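Long-range contact in ATP synthase epsilon chain (Caldalkalibacillus thermarum TA2.A1, PDB 5IK2), which is a subunit of the rotary F-type ATP synthase, binds ATP, and probably takes part in making ATP from ADP with a proton gradient: residues 6-16 with 50-61. The protein carries 2 engineered substitutions. Sequence-based numbering, arbitrary orientation.
Sequences VDIVTPERKVF and VRIKQGDKETLI
With CG anti to the backbone N (chi1 -172°), Phe16 sends its ring toward the facing beta hairpin, and Ile52, whose CG1 lies anti to its carbonyl carbon, extends CD1 to meet it. That methyl sits over the middle of one ring face, 3.4 Å from Ile52 CD1 to the centroid of the Phe16 ring, a CH-pi contact only 14° off the ring normal. A flat aromatic suits this place because it offers a broad face to a branched aliphatic chain. Ile8 reaches in from the neighbouring strand of the same hairpin and meets two isoleucines tip to tip: its CD1 is 3.7 Å from Ile52 CD1 and 3.5 Å from Ile61 CD1. Val50 CG1 lies 4.1 Å from Ile8 CD1, and beta-branched residues such as these fill the core while favouring extended backbone.

The hairpins 6-16 and 50-61 belong to the N-terminal beta sandwich of the epsilon subunit and face each other across its interior, joined by apolar side chains and no hydrogen bonds. A classic beta bulge, in which Ile8 O accepts from both Val15 N and Phe16 N, lets these two consecutive residues both point toward the opposing hairpin. Val15 CG1 thus approaches Ile61 CG2 at 4.3 Å, and Ala82 of strand 81-83 packs against both residues. Were Phe16 replaced by alanine, the Ile52 methyl would probably lose its aromatic cover and a gap would open between the hairpins. Beside the type II' turn from Gln54 to Lys57, the Gln54 amide approaches Phe16 CZ obliquely, its plane 54° from that of the ring, while its NE2 donates to Glu19 O.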
loop_
_atom_site.group_PDB
_atom_site.type_symbol
_atom_site.label_atom_id
_atom_site.label_comp_id
_atom_site.label_asym_id
_atom_site.label_seq_id
_atom_site.Cartn_x
_atom_site.Cartn_y
_atom_site.Cartn_z
ATOM N N VAL H 6 -23.130 64.214 12.502
ATOM C CA VAL H 6 -22.001 64.316 11.570
ATOM C C VAL H 6 -21.568 62.924 11.123
ATOM O O VAL H 6 -21.419 62.029 11.955
ATOM C CB VAL H 6 -20.774 65.004 12.215
ATOM C CG1 VAL H 6 -19.712 65.319 11.163
ATOM C CG2 VAL H 6 -21.183 66.271 12.954
ATOM N N ASP H 7 -21.358 62.761 9.816
ATOM C CA ASP H 7 -20.795 61.535 9.242
ATOM C C ASP H 7 -19.596 61.877 8.359
ATOM O O ASP H 7 -19.739 62.607 7.377
ATOM C CB ASP H 7 -21.845 60.791 8.401
ATOM C CG ASP H 7 -22.871 60.032 9.242
ATOM O OD1 ASP H 7 -22.742 59.954 10.481
ATOM O OD2 ASP H 7 -23.826 59.500 8.643
ATOM N N ILE H 8 -18.420 61.362 8.728
ATOM C CA ILE H 8 -17.237 61.380 7.866
ATOM C C ILE H 8 -17.086 59.972 7.294
ATOM O O ILE H 8 -16.921 59.009 8.045
ATOM C CB ILE H 8 -15.964 61.809 8.632
ATOM C CG1 ILE H 8 -16.079 63.283 9.042
ATOM C CG2 ILE H 8 -14.711 61.587 7.781
ATOM C CD1 ILE H 8 -15.076 63.729 10.084
ATOM N N VAL H 9 -17.138 59.871 5.966
ATOM C CA VAL H 9 -17.239 58.595 5.255
ATOM C C VAL H 9 -16.229 58.548 4.094
ATOM O O VAL H 9 -15.864 59.585 3.537
ATOM C CB VAL H 9 -18.695 58.397 4.748
ATOM C CG1 VAL H 9 -18.831 57.186 3.832
ATOM C CG2 VAL H 9 -19.650 58.276 5.932
ATOM N N THR H 10 -15.764 57.341 3.768
ATOM C CA THR H 10 -14.964 57.075 2.565
ATOM C C THR H 10 -15.749 56.098 1.671
ATOM O O THR H 10 -16.826 55.645 2.064
ATOM C CB THR H 10 -13.573 56.498 2.931
ATOM O OG1 THR H 10 -13.705 55.151 3.403
ATOM C CG2 THR H 10 -12.894 57.344 4.000
ATOM N N PRO H 11 -15.227 55.775 0.465
ATOM C CA PRO H 11 -15.880 54.739 -0.356
ATOM C C PRO H 11 -16.035 53.359 0.303
ATOM O O PRO H 11 -16.954 52.617 -0.054
ATOM C CB PRO H 11 -14.958 54.631 -1.573
ATOM C CG PRO H 11 -14.368 55.984 -1.708
ATOM C CD PRO H 11 -14.199 56.498 -0.307
ATOM N N GLU H 12 -15.163 53.038 1.260
ATOM C CA GLU H 12 -15.079 51.689 1.830
ATOM C C GLU H 12 -15.675 51.534 3.242
ATOM O O GLU H 12 -16.097 50.432 3.597
ATOM C CB GLU H 12 -13.630 51.156 1.779
ATOM C CG GLU H 12 -12.539 52.068 2.344
ATOM C CD GLU H 12 -11.933 53.051 1.342
ATOM O OE1 GLU H 12 -12.101 52.885 0.114
ATOM O OE2 GLU H 12 -11.273 54.011 1.794
ATOM N N ARG H 13 -15.725 52.610 4.032
ATOM C CA ARG H 13 -16.245 52.535 5.410
ATOM C C ARG H 13 -16.687 53.887 5.979
ATOM O O ARG H 13 -16.369 54.943 5.426
ATOM C CB ARG H 13 -15.182 51.932 6.338
ATOM C CG ARG H 13 -13.995 52.853 6.597
ATOM C CD ARG H 13 -12.744 52.093 7.006
ATOM N NE ARG H 13 -11.609 53.002 7.178
ATOM C CZ ARG H 13 -11.390 53.776 8.244
ATOM N NH1 ARG H 13 -12.223 53.778 9.287
ATOM N NH2 ARG H 13 -10.317 54.564 8.268
ATOM N N LYS H 14 -17.414 53.828 7.095
ATOM C CA LYS H 14 -17.740 55.006 7.901
ATOM C C LYS H 14 -16.657 55.194 8.959
ATOM O O LYS H 14 -16.317 54.250 9.672
ATOM C CB LYS H 14 -19.102 54.848 8.575
ATOM C CG LYS H 14 -20.261 54.732 7.598
ATOM C CD LYS H 14 -21.594 54.955 8.294
ATOM C CE LYS H 14 -22.755 54.896 7.313
ATOM N NZ LYS H 14 -24.048 55.224 7.976
ATOM N N VAL H 15 -16.134 56.417 9.059
ATOM C CA VAL H 15 -14.979 56.733 9.909
ATOM C C VAL H 15 -15.397 57.402 11.218
ATOM O O VAL H 15 -14.906 57.029 12.284
ATOM C CB VAL H 15 -13.975 57.639 9.157
ATOM C CG1 VAL H 15 -12.738 57.916 10.010
ATOM C CG2 VAL H 15 -13.589 57.001 7.827
ATOM N N PHE H 16 -16.274 58.402 11.128
ATOM C CA PHE H 16 -16.805 59.100 12.303
ATOM C C PHE H 16 -18.331 59.111 12.273
ATOM O O PHE H 16 -18.937 59.261 11.211
ATOM C CB PHE H 16 -16.279 60.540 12.360
ATOM C CG PHE H 16 -16.616 61.261 13.639
ATOM C CD1 PHE H 16 -15.775 61.174 14.744
ATOM C CD2 PHE H 16 -17.778 62.024 13.741
ATOM C CE1 PHE H 16 -16.084 61.835 15.926
ATOM C CE2 PHE H 16 -18.093 62.684 14.920
ATOM C CZ PHE H 16 -17.243 62.592 16.014
ATOM N N VAL H 50 -9.925 67.658 9.844
ATOM C CA VAL H 50 -11.294 68.055 10.187
ATOM C C VAL H 50 -11.444 67.928 11.702
ATOM O O VAL H 50 -11.333 66.827 12.243
ATOM C CB VAL H 50 -12.347 67.173 9.477
ATOM C CG1 VAL H 50 -13.763 67.566 9.896
ATOM C CG2 VAL H 50 -12.190 67.267 7.963
ATOM N N ARG H 51 -11.689 69.051 12.374
ATOM C CA ARG H 51 -11.777 69.097 13.835
ATOM C C ARG H 51 -13.240 69.126 14.287
ATOM O O ARG H 51 -13.996 70.021 13.900
ATOM C CB ARG H 51 -11.003 70.310 14.366
ATOM C CG ARG H 51 -11.143 70.574 15.863
ATOM C CD ARG H 51 -9.920 71.272 16.447
ATOM N NE ARG H 51 -9.328 72.259 15.538
ATOM C CZ ARG H 51 -9.775 73.501 15.332
ATOM N NH1 ARG H 51 -10.851 73.971 15.967
ATOM N NH2 ARG H 51 -9.135 74.290 14.470
ATOM N N ILE H 52 -13.621 68.131 15.094
ATOM C CA ILE H 52 -14.977 68.005 15.635
ATOM C C ILE H 52 -14.932 68.231 17.145
ATOM O O ILE H 52 -14.251 67.492 17.857
ATOM C CB ILE H 52 -15.580 66.607 15.356
ATOM C CG1 ILE H 52 -15.556 66.296 13.855
ATOM C CG2 ILE H 52 -17.011 66.522 15.887
ATOM C CD1 ILE H 52 -15.974 64.882 13.509
ATOM N N LYS H 53 -15.660 69.243 17.619
ATOM C CA LYS H 53 -15.806 69.516 19.053
ATOM C C LYS H 53 -17.113 68.925 19.569
ATOM O O LYS H 53 -18.192 69.293 19.100
ATOM C CB LYS H 53 -15.791 71.021 19.334
ATOM C CG LYS H 53 -14.417 71.659 19.254
ATOM C CD LYS H 53 -14.514 73.175 19.330
ATOM C CE LYS H 53 -13.153 73.830 19.176
ATOM N NZ LYS H 53 -13.277 75.278 18.851
ATOM N N GLN H 54 -17.000 67.999 20.520
ATOM C CA GLN H 54 -18.138 67.473 21.266
ATOM C C GLN H 54 -17.955 67.894 22.718
ATOM O O GLN H 54 -17.464 67.124 23.543
ATOM C CB GLN H 54 -18.213 65.950 21.131
ATOM C CG GLN H 54 -18.589 65.487 19.731
ATOM C CD GLN H 54 -18.515 63.982 19.558
ATOM O OE1 GLN H 54 -17.519 63.353 19.911
ATOM N NE2 GLN H 54 -19.566 63.399 18.997
ATOM N N GLY H 55 -18.326 69.141 23.004
ATOM C CA GLY H 55 -18.172 69.733 24.330
ATOM C C GLY H 55 -16.715 69.921 24.718
ATOM O O GLY H 55 -16.026 70.789 24.182
ATOM N N ASP H 56 -16.256 69.090 25.650
ATOM C CA ASP H 56 -14.876 69.103 26.134
ATOM C C ASP H 56 -13.934 68.349 25.184
ATOM O O ASP H 56 -12.762 68.706 25.056
ATOM C CB ASP H 56 -14.834 68.467 27.531
ATOM C CG ASP H 56 -13.505 68.655 28.236
ATOM O OD1 ASP H 56 -12.937 69.767 28.171
ATOM O OD2 ASP H 56 -13.041 67.689 28.879
ATOM N N LYS H 57 -14.460 67.317 24.522
ATOM C CA LYS H 57 -13.676 66.435 23.654
ATOM C C LYS H 57 -13.477 67.030 22.253
ATOM O O LYS H 57 -14.443 67.438 21.606
ATOM C CB LYS H 57 -14.382 65.079 23.539
ATOM C CG LYS H 57 -13.574 63.977 22.870
ATOM C CD LYS H 57 -14.370 62.683 22.809
ATOM C CE LYS H 57 -13.584 61.571 22.133
ATOM N NZ LYS H 57 -14.356 60.299 22.071
ATOM N N GLU H 58 -12.220 67.068 21.805
ATOM C CA GLU H 58 -11.867 67.404 20.418
ATOM C C GLU H 58 -11.329 66.164 19.709
ATOM O O GLU H 58 -10.581 65.385 20.304
ATOM C CB GLU H 58 -10.818 68.517 20.366
ATOM C CG GLU H 58 -11.401 69.921 20.324
ATOM C CD GLU H 58 -10.353 71.006 20.121
ATOM O OE1 GLU H 58 -9.277 70.721 19.545
ATOM O OE2 GLU H 58 -10.611 72.156 20.533
ATOM N N THR H 59 -11.707 66.000 18.441
ATOM C CA THR H 59 -11.262 64.874 17.612
ATOM C C THR H 59 -10.822 65.387 16.240
ATOM O O THR H 59 -11.607 66.029 15.539
ATOM C CB THR H 59 -12.387 63.833 17.429
ATOM O OG1 THR H 59 -12.959 63.509 18.701
ATOM C CG2 THR H 59 -11.858 62.557 16.779
ATOM N N LEU H 60 -9.569 65.111 15.873
ATOM C CA LEU H 60 -9.042 65.428 14.542
ATOM C C LEU H 60 -9.128 64.195 13.647
ATOM O O LEU H 60 -8.727 63.107 14.056
ATOM C CB LEU H 60 -7.582 65.885 14.629
ATOM C CG LEU H 60 -7.261 67.112 15.490
ATOM C CD1 LEU H 60 -5.769 67.398 15.451
ATOM C CD2 LEU H 60 -8.043 68.337 15.040
ATOM N N ILE H 61 -9.661 64.374 12.436
ATOM C CA ILE H 61 -9.682 63.336 11.405
ATOM C C ILE H 61 -8.865 63.844 10.218
ATOM O O ILE H 61 -9.155 64.913 9.680
ATOM C CB ILE H 61 -11.119 63.006 10.931
ATOM C CG1 ILE H 61 -12.017 62.633 12.125
ATOM C CG2 ILE H 61 -11.106 61.879 9.901
ATOM C CD1 ILE H 61 -12.747 63.801 12.756
#